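Local coordinates for protein neurotoxin (PDB 1ZB7) that cleaves the synaptobrevins VAMP1, VAMP2 and VAMP3 as the zinc endopeptidase light chain of botulinum neurotoxin type G once it has reached the host cytosol, at residues P2-I14 and D86-N100. Residues are numbered along the deposited sequence; the frame is centred on the assembly and turned at random.
Sequences PVNIKNFNYNDPI and DKFLKTMIKLFNRIN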
loop_
_atom_site.group_PDB
_atom_site.type_symbol
_atom_site.label_atom_id
_atom_site.label_comp_id
_atom_site.label_asym_id
_atom_site.label_seq_id
_atom_site.Cartn_x
_atom_site.Cartn_y
_atom_site.Cartn_z
ATOM N N PRO A 2 -10.194 32.195 -17.941
ATOM C CA PRO A 2 -10.632 30.804 -18.073
ATOM C C PRO A 2 -10.876 30.462 -19.531
ATOM O O PRO A 2 -11.345 31.299 -20.309
ATOM C CB PRO A 2 -11.943 30.739 -17.279
ATOM C CG PRO A 2 -12.026 32.050 -16.552
ATOM C CD PRO A 2 -11.295 33.030 -17.433
ATOM N N VAL A 3 -10.484 29.229 -19.850
ATOM C CA VAL A 3 -10.574 28.581 -21.163
ATOM C C VAL A 3 -12.055 28.530 -21.632
ATOM O O VAL A 3 -12.971 28.367 -20.829
ATOM C CB VAL A 3 -9.900 27.223 -20.990
ATOM C CG1 VAL A 3 -10.815 25.989 -21.166
ATOM C CG2 VAL A 3 -8.514 27.197 -21.648
ATOM N N ASN A 4 -12.254 28.745 -22.920
ATOM C CA ASN A 4 -13.544 28.541 -23.497
ATOM C C ASN A 4 -13.821 27.060 -23.819
ATOM O O ASN A 4 -13.033 26.414 -24.437
ATOM C CB ASN A 4 -13.719 29.390 -24.765
ATOM C CG ASN A 4 -15.102 29.187 -25.415
ATOM O OD1 ASN A 4 -15.252 28.381 -26.395
ATOM N ND2 ASN A 4 -16.126 29.854 -24.853
ATOM N N ILE A 5 -15.008 26.607 -23.498
ATOM C CA ILE A 5 -15.411 25.220 -23.760
ATOM C C ILE A 5 -16.611 25.243 -24.721
ATOM O O ILE A 5 -17.666 25.770 -24.374
ATOM C CB ILE A 5 -15.728 24.446 -22.446
ATOM C CG1 ILE A 5 -14.532 24.588 -21.492
ATOM C CG2 ILE A 5 -16.038 23.010 -22.756
ATOM C CD1 ILE A 5 -14.684 23.919 -20.187
ATOM N N LYS A 6 -16.399 24.678 -25.916
ATOM C CA LYS A 6 -17.384 24.687 -26.962
ATOM C C LYS A 6 -18.375 23.514 -26.874
ATOM O O LYS A 6 -17.982 22.410 -26.590
ATOM C CB LYS A 6 -16.695 24.709 -28.335
ATOM C CG LYS A 6 -17.657 25.058 -29.435
ATOM C CD LYS A 6 -16.977 25.424 -30.680
ATOM C CE LYS A 6 -18.063 25.356 -31.800
ATOM N NZ LYS A 6 -17.465 25.931 -33.044
ATOM N N ASN A 7 -19.659 23.804 -27.091
ATOM C CA ASN A 7 -20.741 22.854 -27.230
ATOM C C ASN A 7 -20.838 22.292 -28.625
ATOM O O ASN A 7 -20.707 22.981 -29.526
ATOM C CB ASN A 7 -22.110 23.534 -26.928
ATOM C CG ASN A 7 -22.249 24.076 -25.466
ATOM O OD1 ASN A 7 -21.915 23.415 -24.436
ATOM N ND2 ASN A 7 -22.820 25.281 -25.383
ATOM N N PHE A 8 -21.187 21.038 -28.768
ATOM C CA PHE A 8 -21.287 20.323 -30.037
ATOM C C PHE A 8 -22.377 19.304 -29.919
ATOM O O PHE A 8 -22.680 18.830 -28.801
ATOM C CB PHE A 8 -20.038 19.496 -30.315
ATOM C CG PHE A 8 -18.797 20.333 -30.647
ATOM C CD1 PHE A 8 -18.665 20.950 -31.881
ATOM C CD2 PHE A 8 -17.770 20.428 -29.759
ATOM C CE1 PHE A 8 -17.523 21.679 -32.192
ATOM C CE2 PHE A 8 -16.646 21.167 -30.088
ATOM C CZ PHE A 8 -16.513 21.732 -31.267
ATOM N N ASN A 9 -22.950 18.960 -31.071
ATOM C CA ASN A 9 -23.777 17.766 -31.237
ATOM C C ASN A 9 -22.968 16.810 -32.042
ATOM O O ASN A 9 -22.275 17.259 -32.883
ATOM C CB ASN A 9 -25.092 18.104 -31.982
ATOM C CG ASN A 9 -25.864 19.251 -31.311
ATOM O OD1 ASN A 9 -26.468 19.018 -30.235
ATOM N ND2 ASN A 9 -25.822 20.508 -31.909
ATOM N N TYR A 10 -23.050 15.508 -31.775
ATOM C CA TYR A 10 -22.395 14.511 -32.567
ATOM C C TYR A 10 -22.606 14.637 -34.054
ATOM O O TYR A 10 -21.679 14.431 -34.820
ATOM C CB TYR A 10 -22.732 13.092 -32.165
ATOM C CG TYR A 10 -21.788 12.123 -32.864
ATOM C CD1 TYR A 10 -20.474 11.994 -32.434
ATOM C CD2 TYR A 10 -22.169 11.398 -33.973
ATOM C CE1 TYR A 10 -19.616 11.159 -33.049
ATOM C CE2 TYR A 10 -21.275 10.529 -34.593
ATOM C CZ TYR A 10 -20.008 10.417 -34.114
ATOM O OH TYR A 10 -19.080 9.557 -34.664
ATOM N N ASN A 11 -23.805 15.020 -34.453
ATOM C CA ASN A 11 -24.158 15.119 -35.877
ATOM C C ASN A 11 -23.867 16.420 -36.560
ATOM O O ASN A 11 -24.073 16.542 -37.762
ATOM C CB ASN A 11 -25.627 14.688 -36.090
ATOM C CG ASN A 11 -26.665 15.725 -35.547
ATOM O OD1 ASN A 11 -26.335 16.798 -34.971
ATOM N ND2 ASN A 11 -27.927 15.371 -35.708
ATOM N N ASP A 12 -23.321 17.376 -35.816
ATOM C CA ASP A 12 -22.847 18.618 -36.378
ATOM C C ASP A 12 -21.850 18.210 -37.491
ATOM O O ASP A 12 -21.000 17.331 -37.251
ATOM C CB ASP A 12 -22.079 19.434 -35.337
ATOM C CG ASP A 12 -22.975 20.194 -34.288
ATOM O OD1 ASP A 12 -24.245 20.261 -34.374
ATOM O OD2 ASP A 12 -22.335 20.698 -33.323
ATOM N N PRO A 13 -21.950 18.811 -38.708
ATOM C CA PRO A 13 -21.038 18.396 -39.801
ATOM C C PRO A 13 -19.529 18.717 -39.643
ATOM O O PRO A 13 -19.091 19.698 -38.993
ATOM C CB PRO A 13 -21.617 19.056 -41.049
ATOM C CG PRO A 13 -22.593 20.065 -40.592
ATOM C CD PRO A 13 -22.937 19.821 -39.159
ATOM N N ILE A 14 -18.763 17.819 -40.247
ATOM C CA ILE A 14 -17.336 17.975 -40.413
ATOM C C ILE A 14 -17.104 19.384 -40.954
ATOM O O ILE A 14 -17.706 19.753 -41.950
ATOM C CB ILE A 14 -16.823 16.902 -41.424
ATOM C CG1 ILE A 14 -16.982 15.460 -40.902
ATOM C CG2 ILE A 14 -15.437 17.120 -41.766
ATOM C CD1 ILE A 14 -15.975 15.140 -39.749
ATOM N N ASP A 86 -23.270 11.037 -29.005
ATOM C CA ASP A 86 -23.740 12.341 -28.655
ATOM C C ASP A 86 -23.857 12.543 -27.156
ATOM O O ASP A 86 -23.424 13.552 -26.628
ATOM C CB ASP A 86 -25.101 12.642 -29.386
ATOM C CG ASP A 86 -25.573 14.087 -29.202
ATOM O OD1 ASP A 86 -24.864 15.045 -29.571
ATOM O OD2 ASP A 86 -26.632 14.271 -28.654
ATOM N N LYS A 87 -24.381 11.555 -26.474
ATOM C CA LYS A 87 -24.449 11.574 -24.994
ATOM C C LYS A 87 -23.078 11.585 -24.284
ATOM O O LYS A 87 -22.868 12.354 -23.263
ATOM C CB LYS A 87 -25.316 10.413 -24.479
ATOM C CG LYS A 87 -25.545 10.464 -22.972
ATOM C CD LYS A 87 -26.608 9.478 -22.410
ATOM C CE LYS A 87 -26.679 9.659 -20.854
ATOM N NZ LYS A 87 -27.840 9.131 -20.168
ATOM N N PHE A 88 -22.163 10.736 -24.792
ATOM C CA PHE A 88 -20.754 10.743 -24.342
ATOM C C PHE A 88 -20.062 12.135 -24.513
ATOM O O PHE A 88 -19.477 12.658 -23.577
ATOM C CB PHE A 88 -19.985 9.711 -25.121
ATOM C CG PHE A 88 -18.522 9.608 -24.749
ATOM C CD1 PHE A 88 -18.080 8.675 -23.791
ATOM C CD2 PHE A 88 -17.581 10.345 -25.401
ATOM C CE1 PHE A 88 -16.714 8.541 -23.578
ATOM C CE2 PHE A 88 -16.242 10.223 -25.127
ATOM C CZ PHE A 88 -15.833 9.347 -24.170
ATOM N N LEU A 89 -20.169 12.702 -25.717
ATOM C CA LEU A 89 -19.697 14.027 -26.052
ATOM C C LEU A 89 -20.218 15.184 -25.141
ATOM O O LEU A 89 -19.417 15.985 -24.595
ATOM C CB LEU A 89 -20.043 14.291 -27.475
ATOM C CG LEU A 89 -19.659 15.596 -28.202
ATOM C CD1 LEU A 89 -18.162 15.897 -28.052
ATOM C CD2 LEU A 89 -20.050 15.417 -29.673
ATOM N N LYS A 90 -21.525 15.219 -24.965
ATOM C CA LYS A 90 -22.192 16.132 -24.084
ATOM C C LYS A 90 -21.807 15.947 -22.630
ATOM O O LYS A 90 -21.616 16.932 -21.890
ATOM C CB LYS A 90 -23.731 16.102 -24.347
ATOM C CG LYS A 90 -24.082 16.976 -25.598
ATOM C CD LYS A 90 -25.324 16.594 -26.258
ATOM C CE LYS A 90 -25.636 17.528 -27.491
ATOM N NZ LYS A 90 -26.795 16.949 -28.312
ATOM N N THR A 91 -21.672 14.702 -22.216
ATOM C CA THR A 91 -21.240 14.417 -20.845
ATOM C C THR A 91 -19.776 14.895 -20.645
ATOM O O THR A 91 -19.472 15.494 -19.656
ATOM C CB THR A 91 -21.336 12.902 -20.509
ATOM O OG1 THR A 91 -22.675 12.449 -20.700
ATOM C CG2 THR A 91 -20.904 12.617 -19.121
ATOM N N MET A 92 -18.893 14.616 -21.583
ATOM C CA MET A 92 -17.496 15.085 -21.504
ATOM C C MET A 92 -17.430 16.618 -21.387
ATOM O O MET A 92 -16.653 17.165 -20.593
ATOM C CB MET A 92 -16.642 14.601 -22.691
ATOM C CG MET A 92 -16.292 13.128 -22.750
ATOM S SD MET A 92 -15.840 12.379 -21.121
ATOM C CE MET A 92 -14.364 13.349 -20.767
ATOM N N ILE A 93 -18.251 17.311 -22.184
ATOM C CA ILE A 93 -18.278 18.753 -22.146
ATOM C C ILE A 93 -18.779 19.249 -20.809
ATOM O O ILE A 93 -18.275 20.265 -20.278
ATOM C CB ILE A 93 -19.159 19.280 -23.260
ATOM C CG1 ILE A 93 -18.465 19.040 -24.594
ATOM C CG2 ILE A 93 -19.520 20.790 -23.041
ATOM C CD1 ILE A 93 -19.455 19.081 -25.771
ATOM N N LYS A 94 -19.791 18.554 -20.259
ATOM C CA LYS A 94 -20.357 18.970 -19.009
ATOM C C LYS A 94 -19.296 18.802 -17.927
ATOM O O LYS A 94 -19.148 19.637 -17.063
ATOM C CB LYS A 94 -21.603 18.184 -18.667
ATOM C CG LYS A 94 -22.221 18.480 -17.298
ATOM C CD LYS A 94 -23.673 18.217 -17.294
ATOM C CE LYS A 94 -24.334 18.467 -15.873
ATOM N NZ LYS A 94 -25.742 17.960 -15.899
ATOM N N LEU A 95 -18.541 17.729 -17.996
ATOM C CA LEU A 95 -17.500 17.476 -17.033
ATOM C C LEU A 95 -16.407 18.498 -17.120
ATOM O O LEU A 95 -15.978 19.003 -16.103
ATOM C CB LEU A 95 -16.964 16.037 -17.169
ATOM C CG LEU A 95 -17.967 14.881 -16.897
ATOM C CD1 LEU A 95 -17.189 13.584 -17.063
ATOM C CD2 LEU A 95 -18.563 14.968 -15.570
ATOM N N PHE A 96 -15.997 18.878 -18.327
ATOM C CA PHE A 96 -15.027 19.956 -18.429
ATOM C C PHE A 96 -15.628 21.251 -17.910
ATOM O O PHE A 96 -14.923 22.052 -17.307
ATOM C CB PHE A 96 -14.466 20.143 -19.842
ATOM C CG PHE A 96 -13.379 19.188 -20.188
ATOM C CD1 PHE A 96 -13.669 17.984 -20.822
ATOM C CD2 PHE A 96 -12.070 19.483 -19.886
ATOM C CE1 PHE A 96 -12.654 17.033 -21.122
ATOM C CE2 PHE A 96 -10.992 18.560 -20.188
ATOM C CZ PHE A 96 -11.282 17.336 -20.824
ATOM N N ASN A 97 -16.900 21.491 -18.157
ATOM C CA ASN A 97 -17.539 22.713 -17.614
ATOM C C ASN A 97 -17.526 22.741 -16.100
ATOM O O ASN A 97 -17.260 23.762 -15.512
ATOM C CB ASN A 97 -18.943 22.949 -18.161
ATOM C CG ASN A 97 -18.937 23.592 -19.540
ATOM O OD1 ASN A 97 -18.156 24.497 -19.820
ATOM N ND2 ASN A 97 -19.745 23.077 -20.413
ATOM N N ARG A 98 -17.732 21.593 -15.490
ATOM C CA ARG A 98 -17.598 21.435 -14.083
ATOM C C ARG A 98 -16.179 21.755 -13.551
ATOM O O ARG A 98 -16.035 22.549 -12.595
ATOM C CB ARG A 98 -18.125 20.056 -13.670
ATOM C CG ARG A 98 -17.867 19.669 -12.199
ATOM C CD ARG A 98 -19.067 18.857 -11.636
ATOM N NE ARG A 98 -18.834 18.392 -10.272
ATOM C CZ ARG A 98 -18.796 19.141 -9.176
ATOM N NH1 ARG A 98 -18.968 20.458 -9.239
ATOM N NH2 ARG A 98 -18.552 18.563 -7.987
ATOM N N ILE A 99 -15.163 21.193 -14.181
ATOM C CA ILE A 99 -13.801 21.435 -13.804
ATOM C C ILE A 99 -13.557 22.937 -13.937
ATOM O O ILE A 99 -12.963 23.588 -13.080
ATOM C CB ILE A 99 -12.815 20.640 -14.694
ATOM C CG1 ILE A 99 -12.955 19.138 -14.362
ATOM C CG2 ILE A 99 -11.355 21.160 -14.505
ATOM C CD1 ILE A 99 -12.477 18.183 -15.425
ATOM N N ASN A 100 -14.051 23.481 -15.031
ATOM C CA ASN A 100 -13.900 24.893 -15.332
ATOM C C ASN A 100 -14.706 25.854 -14.380
ATOM O O ASN A 100 -14.570 27.042 -14.561
ATOM C CB ASN A 100 -14.155 25.168 -16.839
ATOM C CG ASN A 100 -13.273 26.310 -17.402
ATOM O OD1 ASN A 100 -12.058 26.469 -17.022
ATOM N ND2 ASN A 100 -13.821 27.027 -18.422
HETATM O O HOH W 1 -9.717 27.574 -17.750
HETATM O O HOH W 2 -19.847 24.692 -23.114
#
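Ile5 and Ile93 meet through their CG2 methyls at the middle of a seam in which the extended N-terminal arm of this M27 zinc protease runs antiparallel to helix 82-99, a worked example of an irregular chain gripped by helix side chains that reach both its backbone and its side chains. With chi1 of Ile5 at -53°, CG1 lies anti to the carbonyl carbon and carries CD1 onto the last helical turn, 3.8 Å from Phe96 CB and 3.6 Å from Asn100 CB. Farther along, Leu89 CD2 packs against Phe8 CB and lies at the edge of the Tyr10 ring, while Phe8 also packs on Ile19 of strand 19-23.

Polar groups bind the seam along its length. A water accepts from Asn97 ND2 and donates to both Ile5 O and Asn7 OD1, bridging arm and helix beside the isoleucines. Near the chain start, Asn100 ND2 donates to Val3 O (2.9 Å), tilted 20° from the carbonyl plane.

At the far end, Asp12 holds the Asn9 side-chain amide through ND2, across a type I turn, and Asn9 OD1 receives Lys90 NZ on an in-plane lone pair at 2.8 Å. The same ammonium forms a salt bridge with the syn lone pair of Asp86 OD2, probably helping to fix that carboxylate. Asp86 OD1 takes the nearly straight bond from Tyr10 N (2.9 Å, 166°) on its anti side.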